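Long-range contacts in ATP-dependent DNA ligase (Mycobacterium tuberculosis, PDB 6NHX), which joins breaks in double-stranded DNA at the expense of ATP and, together with Ku, repairs double-strand breaks by non-homologous end joining: residues 273-278 against 291-296; 190-195 against 213-218. The protein carries 1 engineered substitution. One frame throughout, in Å; residues are numbered along the deposited sequence.

In the fold
Contacts 1 and 2 lie in one antiparallel sheet of the C-terminal OB-fold domain, their centres about 10 Å apart. Along the chain they follow in series: contact 2 (190-195 with 213-218) joins the ends of the hairpin of strands 190-201 and 208-217 that lie away from its turn before contact 1 (273-278 with 291-296) begins. Strands 273-278 and 190-201 are neighbours, and their probable backbone bonds tie the contacts directly: V276 O lies 2.8 Å from Q192 N, and A274 N lies 2.8 Å from V194 O. Contact 1 carries R293 and R296 to the ATP phosphates; contact 2 builds the adjoining part of the sheet, with E193 about 7 Å from ATP (nearest atoms).

Contact 1: residues 273-278 against 291-296; sequences VAEVRY and SWRGLR. With ATP (adenosine-5'-triphosphate), chain B.
E275 OE2 is clasped by R293 of the opposite strand and R296 just past its end: R296 NH1 at 2.7 Å and R293 NH1 at 3.0 Å form salt bridges from opposite faces of the carboxylate plane. Both guanidiniums also hold ATP. R293 NH2 donates to O2A at 2.6 Å, with NH1 bonded to the same oxygen, while R296 NH2 reaches O2B at 3.1 Å. R293 is extended to NE, whereas R296 folds at chi2 (-41°) and chi3 (-61°), bringing its head back beside E275. Bound to one carboxylate oxygen, both are probably held in place for the phosphates, and R293 also salt-bridges D33.

The backbones pair antiparallel with a classic beta bulge, in which R293 and G294 both face E275. E275 O accepts from R293 N at 2.9 Å and only weakly from G294 N. G294, with phi 162°, adopts a conformation that calls for glycine. R277 NH1 bonds S291 OG at 3.0 Å, the hydroxyl lying in the guanidinium plane, while R277 NE is salt-bridged to E163.

Apolar contact gathers on the face bearing V276 and W292, where A274 CB packs 3.4 Å from W292 CZ3; helix 235-243 touches this indole through E235 and L239.

Contact 2: residues 190-195 against 213-218; sequences NTQEVV and MGIPGP
V194 and M213 meet at the apolar centre, where V194 CG2 lies 3.9 Å from M213 CG. With chi1 at -56° and chi2 extended, the methionine lays CG and SD along the same methyl, while the bend at chi3 takes CE away from it. The second branch of V194, CG1, takes the end of I215: the two side chains cross at about a right angle, and CG1 stands 4.1 Å from I215 CD1. Although I215 sets out away from strand 190-195, its chi2 of -64° swings CD1 back to the strand, 3.4 Å from E193 O. A separate apolar touch is made by V195, whose CG2 rests 3.8 Å from P216 CG, with P216 CD next nearest.

The backbone is joined at one antiparallel hydrogen-bonded pair, V195 with G214. V195 N donates to G214 O at 2.8 Å and almost straight, and G214 N returns a bond to V195 O. The segment axes run at 91° to each other, consistent with the strongly coiled strands of an OB-fold barrel.

At the polar edge, Q192 NE2 donates to E193 O at 2.8 Å, in the carbonyl plane on a lone pair. Q192 NE2 also donates to V305 O, and Q192 OE1 accepts from E307 N, while E193 is salt-bridged to K299.

Strand 190-201 is flanked on its other side by strand 273-278, which T191 also meets through E275. Strand 208-217 continues the sheet into strand 220-228, where M213 pairs with A224 and G225 and where L221 packs on both V195 and P216.

Contact 1: residues 273-278 against 291-296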
ATOM      1  N   VAL A 273       5.851  11.704   8.396  1.00 14.56           N
ATOM      2  CA  VAL A 273       4.500  11.689   7.852  1.00 15.81           C
ATOM      3  C   VAL A 273       3.930  10.283   7.989  1.00 14.82           C
ATOM      4  O   VAL A 273       4.630   9.279   7.788  1.00 15.27           O
ATOM      5  CB  VAL A 273       4.510  12.150   6.381  1.00 16.17           C
ATOM      6  CG1 VAL A 273       3.116  12.128   5.779  1.00 16.01           C
ATOM      7  CG2 VAL A 273       5.133  13.527   6.267  1.00 17.93           C
ATOM      8  N   ALA A 274       2.660  10.204   8.336  1.00 13.97           N
ATOM      9  CA  ALA A 274       1.906   8.964   8.343  1.00 14.02           C
ATOM     10  C   ALA A 274       0.591   9.190   7.619  1.00 13.98           C
ATOM     11  O   ALA A 274       0.168  10.322   7.389  1.00 14.90           O
ATOM     12  CB  ALA A 274       1.608   8.516   9.770  1.00 15.28           C
ATOM     13  N   GLU A 275      -0.063   8.098   7.251  1.00 14.67           N
ATOM     14  CA  GLU A 275      -1.391   8.155   6.667  1.00 14.05           C
ATOM     15  C   GLU A 275      -2.368   7.492   7.615  1.00 15.93           C
ATOM     16  O   GLU A 275      -2.086   6.411   8.149  1.00 16.69           O
ATOM     17  CB  GLU A 275      -1.427   7.440   5.318  1.00 18.18           C
ATOM     18  CG  GLU A 275      -1.536   8.381   4.147  1.00 28.38           C
ATOM     19  CD  GLU A 275      -1.501   7.651   2.827  1.00 40.33           C
ATOM     20  OE1 GLU A 275      -1.783   8.286   1.791  1.00 45.21           O
ATOM     21  OE2 GLU A 275      -1.191   6.443   2.828  1.00 42.82           O
ATOM     22  N   VAL A 276      -3.501   8.147   7.839  1.00 15.19           N
ATOM     23  CA  VAL A 276      -4.560   7.562   8.641  1.00 16.92           C
ATOM     24  C   VAL A 276      -5.868   7.608   7.865  1.00 17.49           C
ATOM     25  O   VAL A 276      -6.083   8.472   7.006  1.00 21.44           O
ATOM     26  CB  VAL A 276      -4.685   8.256  10.011  1.00 20.10           C
ATOM     27  CG1 VAL A 276      -3.357   8.158  10.777  1.00 22.33           C
ATOM     28  CG2 VAL A 276      -5.081   9.687   9.832  1.00 17.49           C
ATOM     29  N   ARG A 277      -6.737   6.655   8.158  1.00 16.76           N
ATOM     30  CA  ARG A 277      -8.105   6.669   7.672  1.00 16.01           C
ATOM     31  C   ARG A 277      -8.973   7.379   8.696  1.00 15.91           C
ATOM     32  O   ARG A 277      -8.652   7.422   9.879  1.00 16.96           O
ATOM     33  CB  ARG A 277      -8.612   5.242   7.520  1.00 14.62           C
ATOM     34  CG  ARG A 277      -7.715   4.339   6.672  1.00 17.97           C
ATOM     35  CD  ARG A 277      -8.271   2.934   6.634  1.00 16.14           C
ATOM     36  NE  ARG A 277      -7.288   1.967   6.159  1.00 17.37           N
ATOM     37  CZ  ARG A 277      -6.430   1.341   6.949  1.00 16.79           C
ATOM     38  NH1 ARG A 277      -6.425   1.574   8.259  1.00 20.81           N
ATOM     39  NH2 ARG A 277      -5.577   0.481   6.423  1.00 16.51           N
ATOM     40  N   TYR A 278     -10.082   7.944   8.230  1.00 15.58           N
ATOM     41  CA  TYR A 278     -10.976   8.650   9.134  1.00 14.55           C
ATOM     42  C   TYR A 278     -12.343   8.712   8.481  1.00 18.19           C
ATOM     43  O   TYR A 278     -12.478   8.575   7.261  1.00 17.75           O
ATOM     44  CB  TYR A 278     -10.455  10.064   9.457  1.00 16.57           C
ATOM     45  CG  TYR A 278     -10.554  11.013   8.286  1.00 15.64           C
ATOM     46  CD1 TYR A 278     -11.613  11.907   8.176  1.00 17.79           C
ATOM     47  CD2 TYR A 278      -9.596  11.006   7.278  1.00 16.00           C
ATOM     48  CE1 TYR A 278     -11.712  12.755   7.106  1.00 19.08           C
ATOM     49  CE2 TYR A 278      -9.688  11.855   6.196  1.00 16.85           C
ATOM     50  CZ  TYR A 278     -10.749  12.728   6.115  1.00 17.43           C
ATOM     51  OH  TYR A 278     -10.840  13.572   5.035  1.00 20.36           O
ATOM     52  N   SER A 291      -7.886   5.432  11.962  1.00 16.48           N
ATOM     53  CA  SER A 291      -7.139   4.189  12.033  1.00 15.41           C
ATOM     54  C   SER A 291      -5.819   4.373  11.305  1.00 17.38           C
ATOM     55  O   SER A 291      -5.713   5.159  10.360  1.00 19.32           O
ATOM     56  CB  SER A 291      -7.915   2.991  11.465  1.00 16.57           C
ATOM     57  OG  SER A 291      -8.194   3.155  10.087  1.00 17.72           O
ATOM     58  N   TRP A 292      -4.830   3.618  11.750  1.00 16.63           N
ATOM     59  CA  TRP A 292      -3.457   3.725  11.282  1.00 18.80           C
ATOM     60  C   TRP A 292      -3.302   2.980   9.963  1.00 18.93           C
ATOM     61  O   TRP A 292      -3.552   1.772   9.894  1.00 22.05           O
ATOM     62  CB  TRP A 292      -2.594   3.060  12.352  1.00 24.29           C
ATOM     63  CG  TRP A 292      -1.140   2.937  12.055  1.00 25.65           C
ATOM     64  CD1 TRP A 292      -0.441   1.782  11.835  1.00 36.07           C
ATOM     65  CD2 TRP A 292      -0.186   3.996  12.016  1.00 28.14           C
ATOM     66  NE1 TRP A 292       0.886   2.065  11.629  1.00 35.20           N
ATOM     67  CE2 TRP A 292       1.070   3.419  11.736  1.00 26.83           C
ATOM     68  CE3 TRP A 292      -0.272   5.380  12.170  1.00 28.79           C
ATOM     69  CZ2 TRP A 292       2.229   4.177  11.613  1.00 29.05           C
ATOM     70  CZ3 TRP A 292       0.883   6.133  12.045  1.00 30.33           C
ATOM     71  CH2 TRP A 292       2.116   5.529  11.769  1.00 31.59           C
ATOM     72  N   ARG A 293      -2.897   3.684   8.907  1.00 15.84           N
ATOM     73  CA  ARG A 293      -2.477   2.948   7.719  1.00 14.74           C
ATOM     74  C   ARG A 293      -0.990   2.620   7.761  1.00 15.75           C
ATOM     75  O   ARG A 293      -0.614   1.453   7.612  1.00 17.61           O
ATOM     76  CB  ARG A 293      -2.876   3.679   6.432  1.00 13.13           C
ATOM     77  CG  ARG A 293      -2.921   2.757   5.223  1.00 21.30           C
ATOM     78  CD  ARG A 293      -2.869   3.543   3.928  1.00 29.81           C
ATOM     79  NE  ARG A 293      -3.125   2.689   2.772  1.00 24.42           N
ATOM     80  CZ  ARG A 293      -3.055   3.104   1.513  1.00 28.18           C
ATOM     81  NH1 ARG A 293      -2.728   4.365   1.241  1.00 25.32           N
ATOM     82  NH2 ARG A 293      -3.318   2.262   0.523  1.00 19.72           N
ATOM     83  N   GLY A 294      -0.141   3.611   7.983  1.00 16.56           N
ATOM     84  CA  GLY A 294       1.279   3.374   8.155  1.00 16.85           C
ATOM     85  C   GLY A 294       2.078   4.646   7.954  1.00 15.80           C
ATOM     86  O   GLY A 294       1.533   5.715   7.692  1.00 15.82           O
ATOM     87  N   LEU A 295       3.393   4.510   8.110  1.00 15.41           N
ATOM     88  CA  LEU A 295       4.305   5.609   7.820  1.00 15.89           C
ATOM     89  C   LEU A 295       4.411   5.828   6.316  1.00 15.24           C
ATOM     90  O   LEU A 295       4.275   4.894   5.519  1.00 15.23           O
ATOM     91  CB  LEU A 295       5.691   5.322   8.395  1.00 15.35           C
ATOM     92  CG  LEU A 295       5.799   5.216   9.919  1.00 14.52           C
ATOM     93  CD1 LEU A 295       7.233   4.939  10.325  1.00 20.51           C
ATOM     94  CD2 LEU A 295       5.337   6.520  10.537  1.00 19.52           C
ATOM     95  N   ARG A 296       4.643   7.086   5.923  1.00 14.80           N
ATOM     96  CA  ARG A 296       4.877   7.453   4.528  1.00 14.89           C
ATOM     97  C   ARG A 296       6.270   8.076   4.450  1.00 17.09           C
ATOM     98  O   ARG A 296       6.411   9.311   4.444  1.00 16.68           O
ATOM     99  CB  ARG A 296       3.799   8.397   3.991  1.00 16.72           C
ATOM    100  CG  ARG A 296       2.375   7.817   3.912  1.00 18.34           C
ATOM    101  CD  ARG A 296       2.352   6.371   3.420  1.00 32.91           C
ATOM    102  NE  ARG A 296       2.888   6.213   2.072  1.00 49.32           N
ATOM    103  CZ  ARG A 296       2.144   6.080   0.978  1.00 54.06           C
ATOM    104  NH1 ARG A 296       0.819   6.091   1.064  1.00 50.32           N
ATOM    105  NH2 ARG A 296       2.724   5.936  -0.207  1.00 49.08           N
TER
HETATM  106  PG  ATP B1000       0.722   5.727  -5.603  1.00 17.91           P
HETATM  107  O1G ATP B1000      -0.461   5.543  -6.531  1.00 17.33           O
HETATM  108  O2G ATP B1000       1.681   6.836  -5.990  1.00 20.04           O
HETATM  109  O3G ATP B1000       1.429   4.417  -5.301  1.00 18.64           O
HETATM  110  PB  ATP B1000      -0.149   5.489  -2.817  1.00 22.60           P
HETATM  111  O1B ATP B1000      -0.694   6.469  -1.810  1.00 31.05           O
HETATM  112  O2B ATP B1000       1.026   4.598  -2.482  1.00 33.43           O
HETATM  113  O3B ATP B1000       0.116   6.275  -4.200  1.00 22.96           O
HETATM  114  PA  ATP B1000      -2.860   4.467  -2.926  1.00 19.07           P
HETATM  115  O1A ATP B1000      -3.478   5.795  -3.243  1.00 22.17           O
HETATM  116  O2A ATP B1000      -2.922   3.798  -1.578  1.00 23.61           O
HETATM  117  O3A ATP B1000      -1.323   4.545  -3.347  1.00 24.28           O
HETATM  118  O5' ATP B1000      -3.237   3.426  -4.108  1.00 22.18           O
HETATM  119  C5' ATP B1000      -3.013   2.029  -3.941  1.00 17.49           C
HETATM  120  C4' ATP B1000      -1.562   1.656  -4.265  1.00 14.02           C
HETATM  121  O4' ATP B1000      -1.491   0.230  -4.286  1.00 17.12           O
HETATM  122  C3' ATP B1000      -1.098   2.132  -5.625  1.00 15.36           C
HETATM  123  O3' ATP B1000       0.324   2.225  -5.614  1.00 17.30           O
HETATM  124  C2' ATP B1000      -1.492   0.968  -6.489  1.00 14.78           C
HETATM  125  O2' ATP B1000      -0.751   0.916  -7.716  1.00 15.59           O
HETATM  126  C1' ATP B1000      -1.181  -0.231  -5.599  1.00 17.37           C
HETATM  127  N9  ATP B1000      -2.103  -1.360  -5.839  1.00 14.25           N
HETATM  128  C8  ATP B1000      -2.733  -2.096  -4.889  1.00 14.33           C
HETATM  129  N7  ATP B1000      -3.481  -3.083  -5.456  1.00 12.43           N
HETATM  130  C5  ATP B1000      -3.300  -2.977  -6.786  1.00 11.63           C
HETATM  131  C6  ATP B1000      -3.810  -3.683  -7.953  1.00 11.01           C
HETATM  132  N6  ATP B1000      -4.680  -4.689  -7.810  1.00 12.23           N
HETATM  133  N1  ATP B1000      -3.398  -3.272  -9.161  1.00 11.03           N
HETATM  134  C2  ATP B1000      -2.542  -2.257  -9.330  1.00 11.57           C
HETATM  135  N3  ATP B1000      -2.043  -1.550  -8.304  1.00 12.55           N
HETATM  136  C4  ATP B1000      -2.404  -1.856  -7.037  1.00 12.76           C
HETATM  137  O   HOH W   1       7.871  10.912   6.374  1.00 21.65           O
HETATM  138  O   HOH W   2      -2.791   7.158  -0.360  1.00 29.20           O

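Contact 2: residues 190-195 against 213-218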
ATOM      1  N   ASN A 190     -11.946   7.628   3.539  1.00 14.96           N
ATOM      2  CA  ASN A 190     -11.174   8.856   3.455  1.00 14.89           C
ATOM      3  C   ASN A 190      -9.837   8.638   4.150  1.00 15.50           C
ATOM      4  O   ASN A 190      -9.771   8.006   5.208  1.00 17.31           O
ATOM      5  CB  ASN A 190     -11.898   9.973   4.203  1.00 16.50           C
ATOM      6  CG  ASN A 190     -13.162  10.409   3.521  1.00 19.49           C
ATOM      7  OD1 ASN A 190     -13.266  10.377   2.295  1.00 21.59           O
ATOM      8  ND2 ASN A 190     -14.141  10.825   4.317  1.00 22.88           N
ATOM      9  N   THR A 191      -8.770   9.161   3.551  1.00 14.23           N
ATOM     10  CA  THR A 191      -7.428   9.079   4.115  1.00 14.81           C
ATOM     11  C   THR A 191      -6.837  10.478   4.227  1.00 18.04           C
ATOM     12  O   THR A 191      -7.155  11.374   3.439  1.00 20.45           O
ATOM     13  CB  THR A 191      -6.548   8.139   3.274  1.00 17.44           C
ATOM     14  OG1 THR A 191      -7.125   6.825   3.296  1.00 21.72           O
ATOM     15  CG2 THR A 191      -5.133   8.057   3.818  1.00 33.01           C
ATOM     16  N   GLN A 192      -6.021  10.683   5.260  1.00 14.46           N
ATOM     17  CA  GLN A 192      -5.402  11.977   5.510  1.00 15.37           C
ATOM     18  C   GLN A 192      -3.952  11.741   5.904  1.00 14.07           C
ATOM     19  O   GLN A 192      -3.674  10.891   6.755  1.00 14.83           O
ATOM     20  CB  GLN A 192      -6.140  12.705   6.642  1.00 14.57           C
ATOM     21  CG  GLN A 192      -5.518  14.033   7.079  1.00 16.18           C
ATOM     22  CD  GLN A 192      -5.510  15.066   5.974  1.00 17.28           C
ATOM     23  OE1 GLN A 192      -6.556  15.360   5.378  1.00 20.49           O
ATOM     24  NE2 GLN A 192      -4.331  15.631   5.690  1.00 17.93           N
ATOM     25  N   GLU A 193      -3.037  12.475   5.271  1.00 14.89           N
ATOM     26  CA  GLU A 193      -1.660  12.528   5.722  1.00 14.57           C
ATOM     27  C   GLU A 193      -1.567  13.401   6.965  1.00 14.12           C
ATOM     28  O   GLU A 193      -2.189  14.474   7.058  1.00 14.77           O
ATOM     29  CB  GLU A 193      -0.764  13.099   4.624  1.00 14.98           C
ATOM     30  CG  GLU A 193      -0.721  12.215   3.389  1.00 17.08           C
ATOM     31  CD  GLU A 193      -0.178  12.937   2.178  1.00 28.24           C
ATOM     32  OE1 GLU A 193       0.320  14.072   2.320  1.00 27.37           O
ATOM     33  OE2 GLU A 193      -0.254  12.358   1.075  1.00 32.85           O
ATOM     34  N   VAL A 194      -0.772  12.938   7.927  1.00 14.58           N
ATOM     35  CA  VAL A 194      -0.562  13.657   9.179  1.00 15.78           C
ATOM     36  C   VAL A 194       0.915  13.599   9.528  1.00 15.47           C
ATOM     37  O   VAL A 194       1.660  12.759   9.024  1.00 14.49           O
ATOM     38  CB  VAL A 194      -1.405  13.091  10.345  1.00 16.22           C
ATOM     39  CG1 VAL A 194      -2.901  13.238  10.073  1.00 16.97           C
ATOM     40  CG2 VAL A 194      -1.037  11.639  10.599  1.00 15.47           C
ATOM     41  N   VAL A 195       1.352  14.518  10.383  1.00 14.42           N
ATOM     42  CA  VAL A 195       2.704  14.500  10.932  1.00 13.15           C
ATOM     43  C   VAL A 195       2.638  14.025  12.377  1.00 13.48           C
ATOM     44  O   VAL A 195       1.751  14.439  13.140  1.00 14.42           O
ATOM     45  CB  VAL A 195       3.367  15.887  10.816  1.00 14.27           C
ATOM     46  CG1 VAL A 195       4.738  15.917  11.502  1.00 14.12           C
ATOM     47  CG2 VAL A 195       3.478  16.283   9.355  1.00 17.14           C
ATOM     48  N   MET A 213      -1.184  13.005  16.432  1.00 14.93           N
ATOM     49  CA  MET A 213      -1.101  13.457  15.051  1.00 14.43           C
ATOM     50  C   MET A 213      -1.314  14.954  14.954  1.00 13.57           C
ATOM     51  O   MET A 213      -2.062  15.538  15.743  1.00 15.89           O
ATOM     52  CB  MET A 213      -2.228  12.818  14.232  1.00 18.80           C
ATOM     53  CG  MET A 213      -2.291  11.302  14.244  1.00 18.03           C
ATOM     54  SD  MET A 213      -3.799  10.776  13.389  1.00 25.10           S
ATOM     55  CE  MET A 213      -5.062  11.440  14.463  1.00 34.13           C
ATOM     56  N   GLY A 214      -0.713  15.563  13.932  1.00 13.34           N
ATOM     57  CA  GLY A 214      -0.984  16.963  13.660  1.00 15.78           C
ATOM     58  C   GLY A 214      -0.891  17.325  12.187  1.00 18.52           C
ATOM     59  O   GLY A 214      -0.275  16.604  11.385  1.00 14.70           O
ATOM     60  N   ILE A 215      -1.502  18.449  11.856  1.00 15.22           N
ATOM     61  CA  ILE A 215      -1.392  19.054  10.526  1.00 15.14           C
ATOM     62  C   ILE A 215      -0.521  20.300  10.673  1.00 16.50           C
ATOM     63  O   ILE A 215      -0.831  21.155  11.506  1.00 16.61           O
ATOM     64  CB  ILE A 215      -2.774  19.440   9.966  1.00 16.95           C
ATOM     65  CG1 ILE A 215      -3.703  18.227   9.897  1.00 17.98           C
ATOM     66  CG2 ILE A 215      -2.639  20.105   8.600  1.00 21.06           C
ATOM     67  CD1 ILE A 215      -3.262  17.138   8.939  1.00 17.05           C
ATOM     68  N   PRO A 216       0.549  20.445   9.892  1.00 16.88           N
ATOM     69  CA  PRO A 216       1.399  21.637  10.040  1.00 18.44           C
ATOM     70  C   PRO A 216       0.633  22.919   9.743  1.00 21.27           C
ATOM     71  O   PRO A 216      -0.112  23.013   8.762  1.00 23.07           O
ATOM     72  CB  PRO A 216       2.518  21.404   9.016  1.00 19.47           C
ATOM     73  CG  PRO A 216       2.541  19.927   8.836  1.00 17.25           C
ATOM     74  CD  PRO A 216       1.108  19.496   8.920  1.00 18.21           C
ATOM     75  N   GLY A 217       0.817  23.907  10.607  1.00 19.53           N
ATOM     76  CA  GLY A 217       0.242  25.211  10.379  1.00 23.09           C
ATOM     77  C   GLY A 217       1.191  26.296  10.822  1.00 28.96           C
ATOM     78  O   GLY A 217       2.322  26.028  11.244  1.00 24.93           O
ATOM     79  N   PRO A 218       0.763  27.552  10.725  1.00 32.98           N
ATOM     80  CA  PRO A 218       1.528  28.620  11.372  1.00 35.97           C
ATOM     81  C   PRO A 218       1.536  28.370  12.871  1.00 27.76           C
ATOM     82  O   PRO A 218       0.500  28.090  13.475  1.00 43.19           O
ATOM     83  CB  PRO A 218       0.747  29.890  11.011  1.00 33.97           C
ATOM     84  CG  PRO A 218      -0.125  29.510   9.851  1.00 36.59           C
ATOM     85  CD  PRO A 218      -0.434  28.058  10.034  1.00 30.03           C
TER